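Local coordinates for protein probable Rab-related GTPase (Acanthamoeba polyphaga mimivirus, PDB 5XC5) that binds and probably hydrolyses GTP as a viral member of the Rab family of small GTPases, and may take part in protein transport, at residues 82-87 / 112-117; 116-121 / 146-151. The protein carries 1 engineered substitution. All blocks are in the same frame, centred on the assembly; numbering follows the deposited sequence.

How the interactions relate
Both interactions use strand 113-119 and share Val116 and Val117, but they lie along opposite edges of it: interaction 1 pairs it with strand 81-87 and interaction 2 with strand 145-148, the last strand of the sheet. Interaction 1 lies near the centre of the chain; its touching residues are all buried, and apart from its backbone bonds its chemistry is aliphatic and aromatic. Interaction 2 starts in the same parallel pairing, with the partly exposed rings of Tyr146 and Phe148, and then runs past the strand ends into polar loops that hold the guanine of GTP. The two meet where Phe86 CZ packs on Ala118 CB and Asp87 approaches the ammonium of Lys120.

Interaction 1: residues 82-87 / 112-117; sequences CLVVFD and YYILVV
Cys82 and Leu115 share the straightest of five backbone hydrogen bonds, Leu115 N donating to Cys82 O at 2.9 Å with an angle of 172° at the hydrogen. Cys82 N in turn donates to Tyr113 O, Val84 N to Leu115 O, Val117 N to Val84 O and Phe86 N to Val117 O. The donors alternate between the strands, as in a regular parallel pair, and the shortest bond is the 2.8 Å between Val117 N and Val84 O. CA-H...O contacts supplement these bonds on the same carbonyls, as from Val116 CA to Val84 O at 3.2 Å.

Leu83, Val85, Leu115 and Val117 share one face. There Leu83 and Leu115 lie side by side, CD2 to CD2 at 3.8 Å, and Leu83 CD2 also reaches Val117 CG2. Val85 CG2 rests on Val117 CB at 4.1 Å. The other face carries Cys82, Val84, Ile114 and Val116. Val84 CG2 meets Ile114 CG2 at 3.9 Å, while the Phe86 ring, set by a chi1 of 76° with CG between backbone N and carbonyl carbon, reaches Val116 there, turning its CE1 edge to CG1 at 3.7 Å.

The pair belongs to the beta-alpha-beta unit in which helix 91-107 links the strands. That helix packs on Cys82, Ile114 and Phe86, and its Phe94 meets the Phe86 ring edge-to-face. Helix 154-169 covers Leu83 on the opposite face, Val85 touches Val16 of the phosphate-binding loop, and strand 6-12 is hydrogen-bonded along the far edge of 81-87.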
ATOM      1  N   CYS A  82       3.653   3.540   5.042  1.00 10.10           N
ATOM      2  CA  CYS A  82       2.939   2.287   4.843  1.00  9.67           C
ATOM      3  C   CYS A  82       1.808   2.506   3.856  1.00 10.18           C
ATOM      4  O   CYS A  82       1.018   3.445   4.007  1.00 10.22           O
ATOM      5  CB  CYS A  82       2.377   1.762   6.173  1.00 10.24           C
ATOM      6  SG  CYS A  82       1.377   0.253   6.036  1.00 14.35           S
ATOM      7  N   LEU A  83       1.723   1.619   2.869  1.00  9.06           N
ATOM      8  CA  LEU A  83       0.569   1.519   1.990  1.00  9.51           C
ATOM      9  C   LEU A  83      -0.282   0.360   2.492  1.00  8.73           C
ATOM     10  O   LEU A  83       0.206  -0.774   2.578  1.00  9.46           O
ATOM     11  CB  LEU A  83       1.048   1.237   0.567  1.00  9.54           C
ATOM     12  CG  LEU A  83       1.942   2.311  -0.081  1.00 10.67           C
ATOM     13  CD1 LEU A  83       2.512   1.809  -1.387  1.00 13.42           C
ATOM     14  CD2 LEU A  83       1.160   3.585  -0.341  1.00 10.57           C
ATOM     15  N   VAL A  84      -1.541   0.638   2.838  1.00  7.93           N
ATOM     16  CA  VAL A  84      -2.482  -0.405   3.241  1.00  8.06           C
ATOM     17  C   VAL A  84      -3.481  -0.581   2.106  1.00  9.21           C
ATOM     18  O   VAL A  84      -4.315   0.296   1.862  1.00  9.59           O
ATOM     19  CB  VAL A  84      -3.197  -0.064   4.554  1.00  8.46           C
ATOM     20  CG1 VAL A  84      -4.051  -1.249   5.009  1.00  9.90           C
ATOM     21  CG2 VAL A  84      -2.182   0.290   5.632  1.00 10.36           C
ATOM     22  N   VAL A  85      -3.401  -1.715   1.410  1.00  8.36           N
ATOM     23  CA  VAL A  85      -4.128  -1.926   0.165  1.00  8.75           C
ATOM     24  C   VAL A  85      -5.354  -2.793   0.418  1.00  9.22           C
ATOM     25  O   VAL A  85      -5.305  -3.747   1.204  1.00  7.42           O
ATOM     26  CB  VAL A  85      -3.189  -2.564  -0.876  1.00  8.09           C
ATOM     27  CG1 VAL A  85      -3.861  -2.637  -2.235  1.00  9.21           C
ATOM     28  CG2 VAL A  85      -1.879  -1.776  -0.962  1.00  8.67           C
ATOM     29  N   PHE A  86      -6.460  -2.455  -0.248  1.00  7.69           N
ATOM     30  CA  PHE A  86      -7.627  -3.330  -0.290  1.00  9.22           C
ATOM     31  C   PHE A  86      -8.217  -3.317  -1.697  1.00  8.53           C
ATOM     32  O   PHE A  86      -7.846  -2.509  -2.548  1.00  9.02           O
ATOM     33  CB  PHE A  86      -8.665  -2.969   0.785  1.00  9.48           C
ATOM     34  CG  PHE A  86      -9.472  -1.740   0.461  1.00  8.40           C
ATOM     35  CD1 PHE A  86      -9.002  -0.479   0.810  1.00  9.04           C
ATOM     36  CD2 PHE A  86     -10.712  -1.844  -0.170  1.00  8.75           C
ATOM     37  CE1 PHE A  86      -9.736   0.651   0.532  1.00  9.61           C
ATOM     38  CE2 PHE A  86     -11.448  -0.701  -0.459  1.00  9.87           C
ATOM     39  CZ  PHE A  86     -10.945   0.547  -0.114  1.00  9.38           C
ATOM     40  N   ASP A  87      -9.159  -4.225  -1.928  1.00  9.45           N
ATOM     41  CA  ASP A  87      -9.801  -4.421  -3.230  1.00 10.17           C
ATOM     42  C   ASP A  87     -11.223  -3.889  -3.096  1.00  9.21           C
ATOM     43  O   ASP A  87     -11.959  -4.322  -2.205  1.00  9.51           O
ATOM     44  CB  ASP A  87      -9.777  -5.931  -3.510  1.00 10.63           C
ATOM     45  CG  ASP A  87     -10.591  -6.386  -4.723  1.00 12.30           C
ATOM     46  OD1 ASP A  87     -11.420  -5.643  -5.281  1.00 12.90           O
ATOM     47  OD2 ASP A  87     -10.395  -7.572  -5.084  1.00 14.24           O
ATOM     48  N   TYR A 112       5.282   7.684   9.679  1.00 15.64           N
ATOM     49  CA  TYR A 112       4.919   9.079   9.492  1.00 16.36           C
ATOM     50  C   TYR A 112       3.676   9.259   8.634  1.00 15.45           C
ATOM     51  O   TYR A 112       2.956  10.247   8.797  1.00 18.00           O
ATOM     52  CB  TYR A 112       6.083   9.807   8.820  1.00 16.28           C
ATOM     53  CG  TYR A 112       5.863  11.273   8.593  1.00 20.59           C
ATOM     54  CD1 TYR A 112       5.915  12.169   9.653  1.00 22.85           C
ATOM     55  CD2 TYR A 112       5.637  11.775   7.314  1.00 19.71           C
ATOM     56  CE1 TYR A 112       5.728  13.524   9.452  1.00 25.62           C
ATOM     57  CE2 TYR A 112       5.446  13.128   7.103  1.00 21.45           C
ATOM     58  CZ  TYR A 112       5.496  13.998   8.181  1.00 25.03           C
ATOM     59  OH  TYR A 112       5.317  15.351   7.993  1.00 28.15           O
ATOM     60  N   TYR A 113       3.410   8.325   7.727  1.00 12.60           N
ATOM     61  CA  TYR A 113       2.321   8.480   6.773  1.00 13.43           C
ATOM     62  C   TYR A 113       1.798   7.095   6.440  1.00 11.12           C
ATOM     63  O   TYR A 113       2.567   6.224   6.002  1.00 11.69           O
ATOM     64  CB  TYR A 113       2.834   9.166   5.506  1.00 12.16           C
ATOM     65  CG  TYR A 113       1.803   9.467   4.430  1.00 12.51           C
ATOM     66  CD1 TYR A 113       0.650  10.205   4.705  1.00 12.07           C
ATOM     67  CD2 TYR A 113       2.027   9.062   3.120  1.00 11.96           C
ATOM     68  CE1 TYR A 113      -0.265  10.510   3.689  1.00 13.12           C
ATOM     69  CE2 TYR A 113       1.134   9.357   2.112  1.00 11.63           C
ATOM     70  CZ  TYR A 113      -0.006  10.079   2.389  1.00 12.11           C
ATOM     71  OH  TYR A 113      -0.873  10.347   1.352  1.00 12.62           O
ATOM     72  N   ILE A 114       0.500   6.901   6.659  1.00 10.62           N
ATOM     73  CA  ILE A 114      -0.210   5.685   6.281  1.00  9.55           C
ATOM     74  C   ILE A 114      -1.190   6.080   5.190  1.00  9.70           C
ATOM     75  O   ILE A 114      -2.003   6.990   5.386  1.00 10.00           O
ATOM     76  CB  ILE A 114      -0.956   5.069   7.472  1.00 11.28           C
ATOM     77  CG1 ILE A 114       0.031   4.664   8.562  1.00 13.16           C
ATOM     78  CG2 ILE A 114      -1.761   3.883   7.010  1.00 11.86           C
ATOM     79  CD1 ILE A 114      -0.647   4.024   9.776  1.00 15.28           C
ATOM     80  N   LEU A 115      -1.090   5.419   4.034  1.00  9.80           N
ATOM     81  CA  LEU A 115      -1.928   5.700   2.875  1.00  9.15           C
ATOM     82  C   LEU A 115      -2.717   4.444   2.531  1.00  7.68           C
ATOM     83  O   LEU A 115      -2.128   3.410   2.204  1.00  8.49           O
ATOM     84  CB  LEU A 115      -1.061   6.144   1.696  1.00  8.43           C
ATOM     85  CG  LEU A 115      -1.783   6.394   0.371  1.00  9.19           C
ATOM     86  CD1 LEU A 115      -2.899   7.412   0.528  1.00  9.28           C
ATOM     87  CD2 LEU A 115      -0.765   6.850  -0.672  1.00  9.55           C
ATOM     88  N   VAL A 116      -4.043   4.530   2.652  1.00  7.98           N
ATOM     89  CA  VAL A 116      -4.940   3.439   2.275  1.00  8.12           C
ATOM     90  C   VAL A 116      -5.161   3.501   0.770  1.00  8.35           C
ATOM     91  O   VAL A 116      -5.542   4.545   0.233  1.00  9.49           O
ATOM     92  CB  VAL A 116      -6.273   3.564   3.030  1.00  9.08           C
ATOM     93  CG1 VAL A 116      -7.294   2.554   2.497  1.00 11.83           C
ATOM     94  CG2 VAL A 116      -6.057   3.392   4.537  1.00 10.20           C
ATOM     95  N   VAL A 117      -4.932   2.381   0.090  1.00  8.42           N
ATOM     96  CA  VAL A 117      -5.056   2.307  -1.360  1.00  7.07           C
ATOM     97  C   VAL A 117      -6.292   1.483  -1.681  1.00  8.57           C
ATOM     98  O   VAL A 117      -6.324   0.271  -1.426  1.00  8.37           O
ATOM     99  CB  VAL A 117      -3.818   1.685  -2.021  1.00  8.26           C
ATOM    100  CG1 VAL A 117      -3.987   1.614  -3.544  1.00  8.52           C
ATOM    101  CG2 VAL A 117      -2.568   2.471  -1.637  1.00  9.27           C
TER

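Interaction 2: residues 116-121 / 146-151. With GTP (guanosine-5'-triphosphate), chain B.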
ATOM      1  N   VAL A 116      -4.043   4.530   2.652  1.00  7.98           N
ATOM      2  CA  VAL A 116      -4.940   3.439   2.275  1.00  8.12           C
ATOM      3  C   VAL A 116      -5.161   3.501   0.770  1.00  8.35           C
ATOM      4  O   VAL A 116      -5.542   4.545   0.233  1.00  9.49           O
ATOM      5  CB  VAL A 116      -6.273   3.564   3.030  1.00  9.08           C
ATOM      6  CG1 VAL A 116      -7.294   2.554   2.497  1.00 11.83           C
ATOM      7  CG2 VAL A 116      -6.057   3.392   4.537  1.00 10.20           C
ATOM      8  N   VAL A 117      -4.932   2.381   0.090  1.00  8.42           N
ATOM      9  CA  VAL A 117      -5.056   2.307  -1.360  1.00  7.07           C
ATOM     10  C   VAL A 117      -6.292   1.483  -1.681  1.00  8.57           C
ATOM     11  O   VAL A 117      -6.324   0.271  -1.426  1.00  8.37           O
ATOM     12  CB  VAL A 117      -3.818   1.685  -2.021  1.00  8.26           C
ATOM     13  CG1 VAL A 117      -3.987   1.614  -3.544  1.00  8.52           C
ATOM     14  CG2 VAL A 117      -2.568   2.471  -1.637  1.00  9.27           C
ATOM     15  N   ALA A 118      -7.296   2.135  -2.258  1.00  8.26           N
ATOM     16  CA  ALA A 118      -8.493   1.466  -2.754  1.00  6.98           C
ATOM     17  C   ALA A 118      -8.172   1.002  -4.170  1.00  9.36           C
ATOM     18  O   ALA A 118      -8.184   1.796  -5.117  1.00  9.17           O
ATOM     19  CB  ALA A 118      -9.667   2.443  -2.732  1.00  8.10           C
ATOM     20  N   ASN A 119      -7.848  -0.280  -4.311  1.00  8.04           N
ATOM     21  CA  ASN A 119      -7.320  -0.825  -5.551  1.00  8.95           C
ATOM     22  C   ASN A 119      -8.404  -1.546  -6.347  1.00  7.78           C
ATOM     23  O   ASN A 119      -9.488  -1.874  -5.848  1.00  8.71           O
ATOM     24  CB  ASN A 119      -6.155  -1.778  -5.267  1.00  8.99           C
ATOM     25  CG  ASN A 119      -5.248  -1.975  -6.467  1.00 10.22           C
ATOM     26  OD1 ASN A 119      -5.113  -1.094  -7.300  1.00 10.28           O
ATOM     27  ND2 ASN A 119      -4.615  -3.138  -6.554  1.00 10.44           N
ATOM     28  N   LYS A 120      -8.069  -1.799  -7.613  1.00  8.65           N
ATOM     29  CA  LYS A 120      -8.916  -2.483  -8.598  1.00  9.24           C
ATOM     30  C   LYS A 120     -10.062  -1.611  -9.095  1.00  9.46           C
ATOM     31  O   LYS A 120     -11.121  -2.119  -9.478  1.00  9.49           O
ATOM     32  CB  LYS A 120      -9.393  -3.876  -8.158  1.00  9.75           C
ATOM     33  CG  LYS A 120      -8.273  -4.731  -7.584  1.00  8.89           C
ATOM     34  CD  LYS A 120      -8.627  -6.192  -7.610  1.00 11.06           C
ATOM     35  CE  LYS A 120      -7.555  -7.042  -6.911  1.00 11.75           C
ATOM     36  NZ  LYS A 120      -7.925  -8.504  -6.940  1.00 14.65           N
ATOM     37  N   ILE A 121      -9.850  -0.291  -9.125  1.00  9.20           N
ATOM     38  CA  ILE A 121     -10.895   0.626  -9.576  1.00  9.31           C
ATOM     39  C   ILE A 121     -11.296   0.413 -11.029  1.00  9.73           C
ATOM     40  O   ILE A 121     -12.329   0.938 -11.452  1.00 10.46           O
ATOM     41  CB  ILE A 121     -10.512   2.097  -9.296  1.00  9.67           C
ATOM     42  CG1 ILE A 121      -9.335   2.535 -10.181  1.00  9.75           C
ATOM     43  CG2 ILE A 121     -10.253   2.300  -7.816  1.00  9.43           C
ATOM     44  CD1 ILE A 121      -8.839   3.956  -9.907  1.00  9.73           C
ATOM     45  N   TYR A 146      -6.046   8.466   1.876  1.00 10.41           N
ATOM     46  CA  TYR A 146      -6.588   7.487   0.943  1.00 10.40           C
ATOM     47  C   TYR A 146      -6.287   7.905  -0.489  1.00  9.69           C
ATOM     48  O   TYR A 146      -6.084   9.089  -0.786  1.00  8.94           O
ATOM     49  CB  TYR A 146      -8.111   7.332   1.091  1.00 13.05           C
ATOM     50  CG  TYR A 146      -8.849   8.614   0.792  1.00 14.03           C
ATOM     51  CD1 TYR A 146      -8.961   9.607   1.759  1.00 15.98           C
ATOM     52  CD2 TYR A 146      -9.401   8.854  -0.465  1.00 19.68           C
ATOM     53  CE1 TYR A 146      -9.615  10.807   1.496  1.00 19.29           C
ATOM     54  CE2 TYR A 146     -10.059  10.049  -0.742  1.00 20.23           C
ATOM     55  CZ  TYR A 146     -10.161  11.021   0.243  1.00 21.92           C
ATOM     56  OH  TYR A 146     -10.814  12.210  -0.021  1.00 24.03           O
ATOM     57  N   VAL A 147      -6.324   6.913  -1.383  1.00  9.04           N
ATOM     58  CA  VAL A 147      -6.096   7.124  -2.808  1.00  9.37           C
ATOM     59  C   VAL A 147      -6.752   5.964  -3.532  1.00  8.44           C
ATOM     60  O   VAL A 147      -6.885   4.869  -2.982  1.00  9.84           O
ATOM     61  CB  VAL A 147      -4.574   7.218  -3.101  1.00  8.91           C
ATOM     62  CG1 VAL A 147      -3.867   5.902  -2.799  1.00  8.38           C
ATOM     63  CG2 VAL A 147      -4.306   7.670  -4.534  1.00  9.08           C
ATOM     64  N   PHE A 148      -7.130   6.189  -4.789  1.00  8.26           N
ATOM     65  CA  PHE A 148      -7.745   5.163  -5.623  1.00  8.69           C
ATOM     66  C   PHE A 148      -6.789   4.749  -6.734  1.00  9.22           C
ATOM     67  O   PHE A 148      -6.130   5.598  -7.348  1.00  9.28           O
ATOM     68  CB  PHE A 148      -9.059   5.682  -6.211  1.00  9.49           C
ATOM     69  CG  PHE A 148     -10.149   5.840  -5.183  1.00 10.65           C
ATOM     70  CD1 PHE A 148     -10.229   6.990  -4.401  1.00 12.19           C
ATOM     71  CD2 PHE A 148     -11.070   4.833  -4.978  1.00 11.98           C
ATOM     72  CE1 PHE A 148     -11.225   7.132  -3.439  1.00 13.82           C
ATOM     73  CE2 PHE A 148     -12.080   4.974  -4.031  1.00 12.40           C
ATOM     74  CZ  PHE A 148     -12.149   6.126  -3.262  1.00 13.80           C
ATOM     75  N   ALA A 149      -6.706   3.442  -6.995  1.00  8.29           N
ATOM     76  CA  ALA A 149      -5.732   2.959  -7.966  1.00  8.11           C
ATOM     77  C   ALA A 149      -6.204   1.697  -8.678  1.00  8.74           C
ATOM     78  O   ALA A 149      -7.167   1.036  -8.277  1.00  8.52           O
ATOM     79  CB  ALA A 149      -4.373   2.707  -7.301  1.00  9.65           C
ATOM     80  N   SER A 150      -5.516   1.400  -9.785  1.00  8.87           N
ATOM     81  CA  SER A 150      -5.537   0.100 -10.440  1.00  9.64           C
ATOM     82  C   SER A 150      -4.098  -0.259 -10.763  1.00 10.63           C
ATOM     83  O   SER A 150      -3.378   0.558 -11.343  1.00 10.77           O
ATOM     84  CB  SER A 150      -6.327   0.161 -11.746  1.00 10.10           C
ATOM     85  OG  SER A 150      -6.150  -1.045 -12.485  1.00 13.15           O
ATOM     86  N   SER A 151      -3.684  -1.475 -10.377  1.00 10.58           N
ATOM     87  CA  SER A 151      -2.322  -1.929 -10.646  1.00 11.72           C
ATOM     88  C   SER A 151      -1.983  -1.857 -12.123  1.00 13.08           C
ATOM     89  O   SER A 151      -0.810  -1.693 -12.482  1.00 15.50           O
ATOM     90  CB  SER A 151      -2.157  -3.383 -10.202  1.00 11.52           C
ATOM     91  OG  SER A 151      -2.600  -3.602  -8.868  1.00 12.90           O
TER
HETATM   92  PG  GTP B 201      -0.771 -11.623  -1.621  1.00 11.07           P
HETATM   93  O1G GTP B 201       0.704 -11.601  -1.970  1.00 11.62           O
HETATM   94  O2G GTP B 201      -1.339 -13.011  -1.661  1.00 11.58           O
HETATM   95  O3G GTP B 201      -1.066 -10.921  -0.313  1.00 11.85           O
HETATM   96  O3B GTP B 201      -1.634 -10.849  -2.783  1.00 10.67           O
HETATM   97  PB  GTP B 201      -1.315  -9.403  -3.446  1.00  8.76           P
HETATM   98  O1B GTP B 201       0.179  -9.202  -3.614  1.00 10.19           O
HETATM   99  O2B GTP B 201      -2.002  -8.320  -2.662  1.00  9.77           O
HETATM  100  O3A GTP B 201      -2.106  -9.427  -4.855  1.00 10.58           O
HETATM  101  PA  GTP B 201      -1.447  -9.717  -6.313  1.00 23.30           P
HETATM  102  O1A GTP B 201      -0.615  -8.516  -6.776  1.00 11.34           O
HETATM  103  O2A GTP B 201      -0.738 -11.088  -6.311  1.00 13.09           O
HETATM  104  O5' GTP B 201      -2.789  -9.741  -7.229  1.00 11.44           O
HETATM  105  C5' GTP B 201      -3.787 -10.723  -7.044  1.00 13.63           C
HETATM  106  C4' GTP B 201      -4.620 -10.846  -8.320  1.00 14.16           C
HETATM  107  O4' GTP B 201      -5.328  -9.627  -8.490  1.00 14.06           O
HETATM  108  C3' GTP B 201      -3.792 -11.057  -9.574  1.00 18.15           C
HETATM  109  O3' GTP B 201      -4.457 -11.961 -10.445  1.00 21.62           O
HETATM  110  C2' GTP B 201      -3.757  -9.684 -10.209  1.00 17.37           C
HETATM  111  O2' GTP B 201      -3.612  -9.733 -11.609  1.00 20.65           O
HETATM  112  C1' GTP B 201      -5.090  -9.103  -9.783  1.00 14.03           C
HETATM  113  N9  GTP B 201      -4.985  -7.639  -9.712  1.00 13.02           N
HETATM  114  C8  GTP B 201      -3.997  -6.896  -9.121  1.00 12.63           C
HETATM  115  N7  GTP B 201      -4.281  -5.586  -9.270  1.00 13.19           N
HETATM  116  C5  GTP B 201      -5.447  -5.488  -9.960  1.00 11.59           C
HETATM  117  C6  GTP B 201      -6.200  -4.402 -10.390  1.00 10.45           C
HETATM  118  O6  GTP B 201      -5.884  -3.216 -10.186  1.00 11.69           O
HETATM  119  N1  GTP B 201      -7.354  -4.678 -11.084  1.00 11.61           N
HETATM  120  C2  GTP B 201      -7.777  -5.965 -11.341  1.00 11.76           C
HETATM  121  N2  GTP B 201      -8.910  -6.139 -12.013  1.00 12.56           N
HETATM  122  N3  GTP B 201      -7.044  -7.048 -10.914  1.00 12.40           N
HETATM  123  C4  GTP B 201      -5.896  -6.780 -10.240  1.00 11.73           C
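Asn119 ND2, at the end of strand 113-119, donates to Ser151 OG in the loop after strand 145-148, at 3.1 Å and 176°, nearly in its amide plane. Ser151 OG in turn donates to GTP N7 at 2.6 Å, and Ser151 N binds O6 of the base at 2.8 Å. Asn119 and Lys120 belong to the NKxD motif of small GTPases; Ser150 and Ser151 lie where relatives carry SAK, consistent with the Ser151 N to O6 bond.

Lys120 lies over one face of the guanine, its chain extended beyond CG. CB sits above N1, CG is 3.5 Å from C6, CD stands over N3 and C2, and CE over C4. NZ lies beyond the ring, hydrogen-bonded to GTP O4' at 3.2 Å and to Gly15 O, with a long, weak ion pair to Asp87.

Away from the base, Ile121 N donates to Ala149 O at 3.1 Å, and Ile121 CG2 touches the edge of the Phe148 ring, whose CD2 is 3.6 Å from Ala118 CB. Parallel pairing continues through Ala118 N to Val147 O and Ala149 N to Ala118 O.

Asp122 is hydrogen-bonded both to GTP and to the Ser150 hydroxyl, and Val16 O accepts from Asn119 ND2. Helix 132-141 packs on Phe148 and Tyr146, helix 154-169 on Val147 and Ala149, and helix 18-26 on Asn119 and Ser151, strand 81-87 flanking 113-119 on its other side.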